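Local coordinates for protein Niban 2 (PDB 7CTP) that may suppress apoptosis and promote melanoma cell invasion, the piece described here being its PH-domain-containing, largely helical part, at residues P246-K249 / A250-P254; T449-H452 / Q453-K457; R528-V532 / E533-E537. One frame throughout, in Å; residues are numbered along the deposited sequence.

Contact 1 of 3, residues P246-K249 / A250-P254; sequences PELK and AELGP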
ATOM      1  N   PRO A 246     -21.434  -7.272  -7.169  1.00 29.76           N
ATOM      2  CA  PRO A 246     -22.271  -8.484  -7.167  1.00 28.36           C
ATOM      3  C   PRO A 246     -23.656  -8.296  -7.760  1.00 28.84           C
ATOM      4  O   PRO A 246     -24.070  -9.091  -8.612  1.00 29.35           O
ATOM      5  CB  PRO A 246     -22.335  -8.846  -5.679  1.00 32.65           C
ATOM      6  CG  PRO A 246     -21.042  -8.382  -5.147  1.00 30.68           C
ATOM      7  CD  PRO A 246     -20.778  -7.075  -5.862  1.00 34.01           C
ATOM      8  N   GLU A 247     -24.401  -7.274  -7.328  1.00 30.12           N
ATOM      9  CA  GLU A 247     -25.755  -7.129  -7.854  1.00 31.40           C
ATOM     10  C   GLU A 247     -25.724  -6.657  -9.307  1.00 26.51           C
ATOM     11  O   GLU A 247     -26.585  -7.040 -10.101  1.00 28.26           O
ATOM     12  CB  GLU A 247     -26.585  -6.198  -6.966  1.00 34.07           C
ATOM     13  CG  GLU A 247     -26.188  -4.761  -7.051  1.00 46.55           C
ATOM     14  CD  GLU A 247     -26.866  -3.853  -6.021  1.00 69.92           C
ATOM     15  OE1 GLU A 247     -28.064  -3.535  -6.210  1.00 70.15           O
ATOM     16  OE2 GLU A 247     -26.193  -3.418  -5.055  1.00 47.39           O
ATOM     17  N   LEU A 248     -24.725  -5.847  -9.688  1.00 25.53           N
ATOM     18  CA  LEU A 248     -24.623  -5.449 -11.091  1.00 23.09           C
ATOM     19  C   LEU A 248     -24.312  -6.652 -11.969  1.00 25.19           C
ATOM     20  O   LEU A 248     -24.872  -6.794 -13.063  1.00 26.00           O
ATOM     21  CB  LEU A 248     -23.567  -4.356 -11.273  1.00 28.88           C
ATOM     22  CG  LEU A 248     -23.534  -3.635 -12.619  1.00 37.21           C
ATOM     23  CD1 LEU A 248     -24.803  -2.813 -12.826  1.00 38.72           C
ATOM     24  CD2 LEU A 248     -22.288  -2.758 -12.735  1.00 34.98           C
ATOM     25  N   LYS A 249     -23.422  -7.527 -11.502  1.00 23.00           N
ATOM     26  CA  LYS A 249     -23.126  -8.761 -12.219  1.00 27.53           C
ATOM     27  C   LYS A 249     -24.347  -9.674 -12.276  1.00 27.85           C
ATOM     28  O   LYS A 249     -24.626 -10.284 -13.315  1.00 26.48           O
ATOM     29  CB  LYS A 249     -21.951  -9.465 -11.540  1.00 31.46           C
ATOM     30  CG  LYS A 249     -21.294 -10.565 -12.353  1.00 37.51           C
ATOM     31  CD  LYS A 249     -20.090 -11.119 -11.597  1.00 28.40           C
ATOM     32  CE  LYS A 249     -18.856 -10.238 -11.748  1.00 32.89           C
ATOM     33  NZ  LYS A 249     -17.639 -10.867 -11.131  1.00 29.89           N
ATOM     34  N   ALA A 250     -25.083  -9.775 -11.166  1.00 26.75           N
ATOM     35  CA  ALA A 250     -26.284 -10.606 -11.138  1.00 28.44           C
ATOM     36  C   ALA A 250     -27.325 -10.106 -12.131  1.00 27.55           C
ATOM     37  O   ALA A 250     -28.074 -10.902 -12.713  1.00 29.76           O
ATOM     38  CB  ALA A 250     -26.865 -10.654  -9.724  1.00 28.74           C
ATOM     39  N   GLU A 251     -27.384  -8.793 -12.347  1.00 25.31           N
ATOM     40  CA  GLU A 251     -28.398  -8.227 -13.229  1.00 27.32           C
ATOM     41  C   GLU A 251     -27.972  -8.291 -14.693  1.00 29.27           C
ATOM     42  O   GLU A 251     -28.762  -8.677 -15.562  1.00 27.92           O
ATOM     43  CB  GLU A 251     -28.689  -6.783 -12.821  1.00 30.34           C
ATOM     44  CG  GLU A 251     -29.753  -6.100 -13.671  1.00 46.82           C
ATOM     45  CD  GLU A 251     -30.383  -4.924 -12.960  1.00 57.96           C
ATOM     46  OE1 GLU A 251     -29.638  -4.169 -12.299  1.00 62.95           O
ATOM     47  OE2 GLU A 251     -31.617  -4.753 -13.061  1.00 63.58           O
ATOM     48  N   LEU A 252     -26.725  -7.921 -14.982  1.00 21.86           N
ATOM     49  CA  LEU A 252     -26.272  -7.822 -16.364  1.00 22.58           C
ATOM     50  C   LEU A 252     -25.745  -9.135 -16.924  1.00 24.06           C
ATOM     51  O   LEU A 252     -25.820  -9.354 -18.141  1.00 26.77           O
ATOM     52  CB  LEU A 252     -25.178  -6.760 -16.476  1.00 25.06           C
ATOM     53  CG  LEU A 252     -25.660  -5.327 -16.259  1.00 33.12           C
ATOM     54  CD1 LEU A 252     -24.530  -4.353 -16.536  1.00 30.95           C
ATOM     55  CD2 LEU A 252     -26.854  -5.011 -17.151  1.00 32.92           C
ATOM     56  N   GLY A 253     -25.193  -9.996 -16.071  1.00 24.50           N
ATOM     57  CA  GLY A 253     -24.617 -11.255 -16.497  1.00 32.33           C
ATOM     58  C   GLY A 253     -25.525 -12.052 -17.415  1.00 29.09           C
ATOM     59  O   GLY A 253     -25.127 -12.445 -18.517  1.00 28.11           O
ATOM     60  N   PRO A 254     -26.775 -12.292 -16.993  1.00 29.43           N
ATOM     61  CA  PRO A 254     -27.698 -13.064 -17.848  1.00 28.15           C
ATOM     62  C   PRO A 254     -28.053 -12.377 -19.152  1.00 33.00           C
ATOM     63  O   PRO A 254     -28.633 -13.024 -20.036  1.00 35.43           O
ATOM     64  CB  PRO A 254     -28.938 -13.234 -16.963  1.00 29.85           C
ATOM     65  CG  PRO A 254     -28.425 -13.086 -15.562  1.00 34.16           C
ATOM     66  CD  PRO A 254     -27.368 -12.031 -15.671  1.00 30.87           C
TER
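Leu248 and Leu252 sit one turn apart and point the same way, and they form the tight side of this contact. The methyl CD1 of Leu248 lies alongside CD1 of Leu252 at 4.0 Å, and CG of Leu248 is barely farther from that same methyl. Different first torsions set the two methyls alongside each other: Leu248 holds CG anti to its backbone N (chi1 -168°), whereas Leu252 turns CG beside its own N. Behind them the backbone bond from Leu252 N to Leu248 O is short and fairly straight, 2.9 Å at 163°. Both leucines are buried: on helix 260-337 Trp267 and Val274 touch Leu248 and Ile270 touches Leu252, while on helix 10-48 Arg12 touches both and Ile16 touches Leu248. This is the i to i+4 ridge of an amphipathic helix packed against two others, at the C-terminal turns of helix 232-252. The looser, solvent side holds Pro246, Glu247 and Ala250, which are exposed. There Ala250 N donates to Pro246 O at 2.8 Å, and the small methyl CB of Ala250 rests 3.4 Å from that oxygen. Glu247 and Glu251 share a like charge, yet their OE1 atoms stay 6.3 Å apart and each carboxylate has a basic partner on helix 10-48, Lys19 for Glu247 and Arg12 for Glu251. Lys249 sends NZ to the carbonyl of Ser137, while its own O accepts from Gly253 N at 2.8 Å.

Contact 2 of 3, residues T449-H452 / Q453-K457; sequences TLLH and QELGK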
ATOM      1  N   THR A 449      25.708  12.063   1.899  1.00 38.50           N
ATOM      2  CA  THR A 449      25.825  13.249   2.740  1.00 36.57           C
ATOM      3  C   THR A 449      27.054  13.173   3.637  1.00 47.85           C
ATOM      4  O   THR A 449      27.811  14.145   3.758  1.00 42.88           O
ATOM      5  CB  THR A 449      24.558  13.426   3.570  1.00 38.85           C
ATOM      6  OG1 THR A 449      23.419  13.375   2.703  1.00 36.80           O
ATOM      7  CG2 THR A 449      24.574  14.770   4.283  1.00 38.17           C
ATOM      8  N   LEU A 450      27.276  12.017   4.266  1.00 35.16           N
ATOM      9  CA  LEU A 450      28.400  11.886   5.188  1.00 38.23           C
ATOM     10  C   LEU A 450      29.730  11.846   4.443  1.00 43.09           C
ATOM     11  O   LEU A 450      30.738  12.359   4.940  1.00 42.58           O
ATOM     12  CB  LEU A 450      28.224  10.639   6.054  1.00 34.20           C
ATOM     13  CG  LEU A 450      27.061  10.668   7.040  1.00 38.10           C
ATOM     14  CD1 LEU A 450      27.248   9.612   8.112  1.00 36.20           C
ATOM     15  CD2 LEU A 450      26.905  12.056   7.655  1.00 48.38           C
ATOM     16  N   LEU A 451      29.757  11.248   3.248  1.00 33.38           N
ATOM     17  CA  LEU A 451      30.998  11.228   2.478  1.00 35.83           C
ATOM     18  C   LEU A 451      31.391  12.634   2.047  1.00 46.90           C
ATOM     19  O   LEU A 451      32.567  13.007   2.125  1.00 46.43           O
ATOM     20  CB  LEU A 451      30.866  10.311   1.265  1.00 35.56           C
ATOM     21  CG  LEU A 451      32.128  10.083   0.422  1.00 39.35           C
ATOM     22  CD1 LEU A 451      33.255   9.490   1.261  1.00 37.89           C
ATOM     23  CD2 LEU A 451      31.831   9.188  -0.778  1.00 47.76           C
ATOM     24  N   HIS A 452      30.421  13.433   1.600  1.00 41.34           N
ATOM     25  CA  HIS A 452      30.724  14.809   1.219  1.00 42.13           C
ATOM     26  C   HIS A 452      31.291  15.584   2.403  1.00 50.75           C
ATOM     27  O   HIS A 452      32.263  16.334   2.255  1.00 46.70           O
ATOM     28  CB  HIS A 452      29.466  15.481   0.662  1.00 51.34           C
ATOM     29  CG  HIS A 452      29.685  16.869   0.140  1.00 57.12           C
ATOM     30  ND1 HIS A 452      29.289  17.997   0.830  1.00 66.39           N
ATOM     31  CD2 HIS A 452      30.245  17.311  -1.012  1.00 63.62           C
ATOM     32  CE1 HIS A 452      29.599  19.073   0.127  1.00 55.80           C
ATOM     33  NE2 HIS A 452      30.182  18.684  -0.994  1.00 62.80           N
ATOM     34  N   GLN A 453      30.713  15.390   3.593  1.00 42.24           N
ATOM     35  CA  GLN A 453      31.257  15.990   4.810  1.00 53.49           C
ATOM     36  C   GLN A 453      32.699  15.559   5.029  1.00 58.02           C
ATOM     37  O   GLN A 453      33.586  16.390   5.260  1.00 54.82           O
ATOM     38  CB  GLN A 453      30.419  15.585   6.020  1.00 49.49           C
ATOM     39  CG  GLN A 453      28.995  16.090   6.050  1.00 51.55           C
ATOM     40  CD  GLN A 453      28.250  15.588   7.269  1.00 51.51           C
ATOM     41  OE1 GLN A 453      28.817  14.871   8.096  1.00 65.56           O
ATOM     42  NE2 GLN A 453      26.981  15.963   7.394  1.00 58.56           N
ATOM     43  N   GLU A 454      32.944  14.248   4.981  1.00 45.28           N
ATOM     44  CA  GLU A 454      34.279  13.716   5.230  1.00 51.74           C
ATOM     45  C   GLU A 454      35.286  14.261   4.231  1.00 55.83           C
ATOM     46  O   GLU A 454      36.440  14.534   4.584  1.00 53.82           O
ATOM     47  CB  GLU A 454      34.244  12.190   5.171  1.00 46.33           C
ATOM     48  CG  GLU A 454      35.524  11.513   5.608  1.00 54.27           C
ATOM     49  CD  GLU A 454      35.642  11.413   7.111  1.00 61.62           C
ATOM     50  OE1 GLU A 454      36.590  10.747   7.577  1.00 72.71           O
ATOM     51  OE2 GLU A 454      34.789  11.990   7.823  1.00 58.60           O
ATOM     52  N   LEU A 455      34.860  14.443   2.981  1.00 46.06           N
ATOM     53  CA  LEU A 455      35.766  14.879   1.929  1.00 48.64           C
ATOM     54  C   LEU A 455      36.171  16.337   2.064  1.00 58.36           C
ATOM     55  O   LEU A 455      37.129  16.760   1.410  1.00 60.75           O
ATOM     56  CB  LEU A 455      35.119  14.660   0.571  1.00 55.64           C
ATOM     57  CG  LEU A 455      35.006  13.203   0.173  1.00 52.85           C
ATOM     58  CD1 LEU A 455      34.687  13.166  -1.280  1.00 55.74           C
ATOM     59  CD2 LEU A 455      36.299  12.481   0.472  1.00 57.32           C
ATOM     60  N   GLY A 456      35.457  17.119   2.876  1.00 63.66           N
ATOM     61  CA  GLY A 456      35.924  18.457   3.188  1.00 68.30           C
ATOM     62  C   GLY A 456      37.234  18.461   3.942  1.00 75.57           C
ATOM     63  O   GLY A 456      37.863  19.515   4.076  1.00 85.29           O
ATOM     64  N   LYS A 457      37.661  17.296   4.439  1.00 75.24           N
ATOM     65  CA  LYS A 457      38.973  17.175   5.064  1.00 82.49           C
ATOM     66  C   LYS A 457      40.090  17.288   4.031  1.00 85.52           C
ATOM     67  O   LYS A 457      41.142  17.873   4.313  1.00 87.27           O
ATOM     68  CB  LYS A 457      39.067  15.848   5.821  1.00 78.96           C
ATOM     69  CG  LYS A 457      38.673  15.917   7.297  1.00 80.69           C
ATOM     70  CD  LYS A 457      37.158  15.953   7.473  1.00 79.91           C
ATOM     71  CE  LYS A 457      36.781  16.063   8.945  1.00 82.07           C
ATOM     72  NZ  LYS A 457      36.909  14.759   9.665  1.00 77.11           N
TER
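Leu451 and Leu455 make an i to i+4 pair in the last turns of helix 422-455, on the face that packs against its neighbours in a helical bundle. CD1 of Leu451 comes to 4.2 Å from CG of Leu455, and that same CG sits only 3.1 Å from Leu451 O, pressed against the carbonyl whose oxygen also accepts Leu455 N. Leu464 and Ile468 of helix 464-511, with Leu384 and Met388 of helix 384-391, touch this pair from outside. Replacing Leu455 by alanine removes the branch beyond CB and would probably cost CD1 of Leu451 this neighbour, opening a gap toward Leu384 and Leu464. On the more exposed flank Gln453 folds back along the helix: with CG beside its backbone N (chi1 -65°) and the chain extended beyond, its side chain lies alongside that of Leu450, pointing the same way, and crosses that of Thr449 at a slant, NE2 standing 4.1 Å from CG2 of Thr449. Glu454 turns its carboxylate away to Arg470, and Lys457 NZ adds a long salt bridge to Glu454 OE2. Gly456 N reaches His452 O through a weak bond. Closest to Gln453 OE1 is the methyl CD2 of Leu450, at 3.4 Å.

Contact 3 of 3, residues R528-V532 / E533-E537; sequences RFILV and ENTYE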
ATOM      1  N   ARG A 528     -16.047  15.560  18.463  1.00 23.72           N
ATOM      2  CA  ARG A 528     -15.208  15.431  17.273  1.00 25.47           C
ATOM      3  C   ARG A 528     -13.884  14.750  17.582  1.00 26.22           C
ATOM      4  O   ARG A 528     -13.196  14.306  16.656  1.00 23.00           O
ATOM      5  CB  ARG A 528     -14.918  16.797  16.639  1.00 25.65           C
ATOM      6  CG  ARG A 528     -16.113  17.497  16.003  1.00 29.16           C
ATOM      7  CD  ARG A 528     -16.813  16.643  14.943  1.00 35.99           C
ATOM      8  NE  ARG A 528     -16.009  16.315  13.760  1.00 31.01           N
ATOM      9  CZ  ARG A 528     -15.952  17.061  12.654  1.00 34.92           C
ATOM     10  NH1 ARG A 528     -16.627  18.207  12.588  1.00 33.90           N
ATOM     11  NH2 ARG A 528     -15.218  16.667  11.610  1.00 28.40           N
ATOM     12  N   PHE A 529     -13.509  14.650  18.859  1.00 20.62           N
ATOM     13  CA  PHE A 529     -12.202  14.118  19.228  1.00 22.95           C
ATOM     14  C   PHE A 529     -12.278  12.787  19.946  1.00 25.30           C
ATOM     15  O   PHE A 529     -11.239  12.144  20.121  1.00 26.83           O
ATOM     16  CB  PHE A 529     -11.455  15.110  20.124  1.00 23.26           C
ATOM     17  CG  PHE A 529     -11.557  16.513  19.640  1.00 24.41           C
ATOM     18  CD1 PHE A 529     -11.166  16.837  18.348  1.00 22.71           C
ATOM     19  CD2 PHE A 529     -12.102  17.495  20.444  1.00 28.86           C
ATOM     20  CE1 PHE A 529     -11.300  18.132  17.875  1.00 29.07           C
ATOM     21  CE2 PHE A 529     -12.231  18.803  19.980  1.00 31.65           C
ATOM     22  CZ  PHE A 529     -11.832  19.118  18.698  1.00 27.65           C
ATOM     23  N   ILE A 530     -13.469  12.384  20.373  1.00 22.25           N
ATOM     24  CA  ILE A 530     -13.688  11.157  21.131  1.00 24.80           C
ATOM     25  C   ILE A 530     -14.853  10.420  20.496  1.00 21.16           C
ATOM     26  O   ILE A 530     -15.953  10.973  20.389  1.00 26.32           O
ATOM     27  CB  ILE A 530     -13.982  11.438  22.616  1.00 24.83           C
ATOM     28  CG1 ILE A 530     -12.841  12.246  23.244  1.00 26.95           C
ATOM     29  CG2 ILE A 530     -14.237  10.121  23.360  1.00 27.60           C
ATOM     30  CD1 ILE A 530     -13.102  12.657  24.675  1.00 28.07           C
ATOM     31  N   LEU A 531     -14.619   9.167  20.089  1.00 23.27           N
ATOM     32  CA  LEU A 531     -15.660   8.312  19.532  1.00 24.58           C
ATOM     33  C   LEU A 531     -15.779   7.046  20.370  1.00 19.83           C
ATOM     34  O   LEU A 531     -14.764   6.448  20.736  1.00 25.32           O
ATOM     35  CB  LEU A 531     -15.334   7.930  18.082  1.00 26.04           C
ATOM     36  CG  LEU A 531     -15.441   9.059  17.059  1.00 31.76           C
ATOM     37  CD1 LEU A 531     -14.855   8.641  15.712  1.00 28.97           C
ATOM     38  CD2 LEU A 531     -16.892   9.465  16.902  1.00 33.50           C
ATOM     39  N   VAL A 532     -17.017   6.641  20.667  1.00 24.51           N
ATOM     40  CA  VAL A 532     -17.233   5.393  21.405  1.00 24.97           C
ATOM     41  C   VAL A 532     -16.505   4.249  20.718  1.00 28.35           C
ATOM     42  O   VAL A 532     -15.785   3.464  21.349  1.00 28.96           O
ATOM     43  CB  VAL A 532     -18.735   5.089  21.531  1.00 22.73           C
ATOM     44  CG1 VAL A 532     -18.936   3.667  22.044  1.00 29.97           C
ATOM     45  CG2 VAL A 532     -19.415   6.086  22.456  1.00 29.27           C
ATOM     46  N   GLU A 533     -16.665   4.151  19.400  1.00 26.36           N
ATOM     47  CA  GLU A 533     -16.097   3.020  18.680  1.00 28.32           C
ATOM     48  C   GLU A 533     -14.574   3.001  18.768  1.00 27.64           C
ATOM     49  O   GLU A 533     -13.975   1.950  19.021  1.00 26.55           O
ATOM     50  CB  GLU A 533     -16.546   3.053  17.229  1.00 35.17           C
ATOM     51  CG  GLU A 533     -16.158   1.813  16.481  1.00 39.70           C
ATOM     52  CD  GLU A 533     -17.041   0.615  16.775  1.00 47.84           C
ATOM     53  OE1 GLU A 533     -18.222   0.814  17.129  1.00 54.05           O
ATOM     54  OE2 GLU A 533     -16.545  -0.527  16.627  1.00 58.66           O
ATOM     55  N   ASN A 534     -13.926   4.152  18.548  1.00 24.55           N
ATOM     56  CA  ASN A 534     -12.468   4.209  18.593  1.00 26.49           C
ATOM     57  C   ASN A 534     -11.938   3.919  19.992  1.00 23.04           C
ATOM     58  O   ASN A 534     -10.897   3.271  20.150  1.00 28.55           O
ATOM     59  CB  ASN A 534     -11.970   5.582  18.143  1.00 27.37           C
ATOM     60  CG  ASN A 534     -12.122   5.799  16.661  1.00 30.86           C
ATOM     61  OD1 ASN A 534     -13.212   5.649  16.112  1.00 38.45           O
ATOM     62  ND2 ASN A 534     -11.021   6.148  15.996  1.00 31.90           N
ATOM     63  N   THR A 535     -12.620   4.435  21.011  1.00 26.03           N
ATOM     64  CA  THR A 535     -12.210   4.172  22.385  1.00 25.68           C
ATOM     65  C   THR A 535     -12.348   2.689  22.709  1.00 24.81           C
ATOM     66  O   THR A 535     -11.438   2.073  23.283  1.00 28.58           O
ATOM     67  CB  THR A 535     -13.040   5.024  23.339  1.00 34.57           C
ATOM     68  OG1 THR A 535     -12.881   6.412  22.995  1.00 29.22           O
ATOM     69  CG2 THR A 535     -12.583   4.810  24.781  1.00 29.67           C
ATOM     70  N   TYR A 536     -13.473   2.096  22.311  1.00 25.47           N
ATOM     71  CA  TYR A 536     -13.670   0.656  22.457  1.00 27.82           C
ATOM     72  C   TYR A 536     -12.567  -0.133  21.755  1.00 28.25           C
ATOM     73  O   TYR A 536     -12.003  -1.077  22.321  1.00 27.03           O
ATOM     74  CB  TYR A 536     -15.047   0.283  21.914  1.00 24.33           C
ATOM     75  CG  TYR A 536     -15.234  -1.191  21.596  1.00 23.01           C
ATOM     76  CD1 TYR A 536     -15.268  -2.142  22.610  1.00 28.93           C
ATOM     77  CD2 TYR A 536     -15.416  -1.621  20.287  1.00 25.44           C
ATOM     78  CE1 TYR A 536     -15.460  -3.486  22.325  1.00 31.95           C
ATOM     79  CE2 TYR A 536     -15.611  -2.964  19.990  1.00 26.85           C
ATOM     80  CZ  TYR A 536     -15.631  -3.890  21.015  1.00 28.40           C
ATOM     81  OH  TYR A 536     -15.826  -5.224  20.718  1.00 32.39           O
ATOM     82  N   GLU A 537     -12.234   0.248  20.520  1.00 26.02           N
ATOM     83  CA  GLU A 537     -11.190  -0.475  19.800  1.00 25.65           C
ATOM     84  C   GLU A 537      -9.833  -0.320  20.477  1.00 29.58           C
ATOM     85  O   GLU A 537      -9.015  -1.247  20.452  1.00 26.49           O
ATOM     86  CB  GLU A 537     -11.135  -0.017  18.342  1.00 29.14           C
ATOM     87  CG  GLU A 537     -12.385  -0.397  17.562  1.00 28.67           C
ATOM     88  CD  GLU A 537     -12.257  -0.167  16.072  1.00 32.25           C
ATOM     89  OE1 GLU A 537     -11.159   0.218  15.609  1.00 38.65           O
ATOM     90  OE2 GLU A 537     -13.267  -0.390  15.365  1.00 35.01           O
TER
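Leu531 and Thr535 join an extended loop to a new helix: Ile530 and Leu531 have extended backbones, and from Val532 onward the chain is helical. The first turn closes when Thr535 N donates to Leu531 O at 3.0 Å, nearly straight at 166°, and the next when Tyr536 N reaches Val532 O at 2.9 Å. Leu531 O is gripped twice, since Thr535 OG1 gives it a second bond of 2.9 Å from above the carbonyl plane, 40° out of it. With OG1 beside the backbone N (chi1 -57°), the hydroxyl of the buried threonine is turned back over the preceding turn to this oxygen. Ile530 CG2 touches the same hydroxyl at 4.0 Å, the two side chains meeting at a slant. Leu531 and Asn534 run side by side in the same direction; methyl CD1 of Leu531 lies 3.4 Å from Asn534 OD1, while ND2 of Asn534 is bonded to Gln34. Val37 on helix 10-48 touches both residues, and Leu318 of helix 260-337 lies against Thr535. Tyr536 turns its side chain away from the loop to Leu504, Leu507 and Cys511 of helix 464-511. With Leu531 at the N-cap position, this is the N-terminal start of helix 532-555, set among three helices of the all-helical part of the chain.

From the N terminus the three contacts come in series, none nested in or crossing another, and each is local, closing no long loop; contact 3 runs from loop into the first turn of a helix. Contact 1 finishes helix 232-252 just before helix 260-337 and joins it to that helix and to helix 10-48. Contact 2, at the end of helix 422-455, packs against helices 384-391 and 464-511; it and contact 1 lie on opposite sides of the chain's centre, their centres about 65 Å apart. Contact 3 begins helix 532-555, the last helix. Helices 10-48 and 260-337 touch both contact 1 and contact 3, and helix 464-511 touches both contact 2 and contact 3.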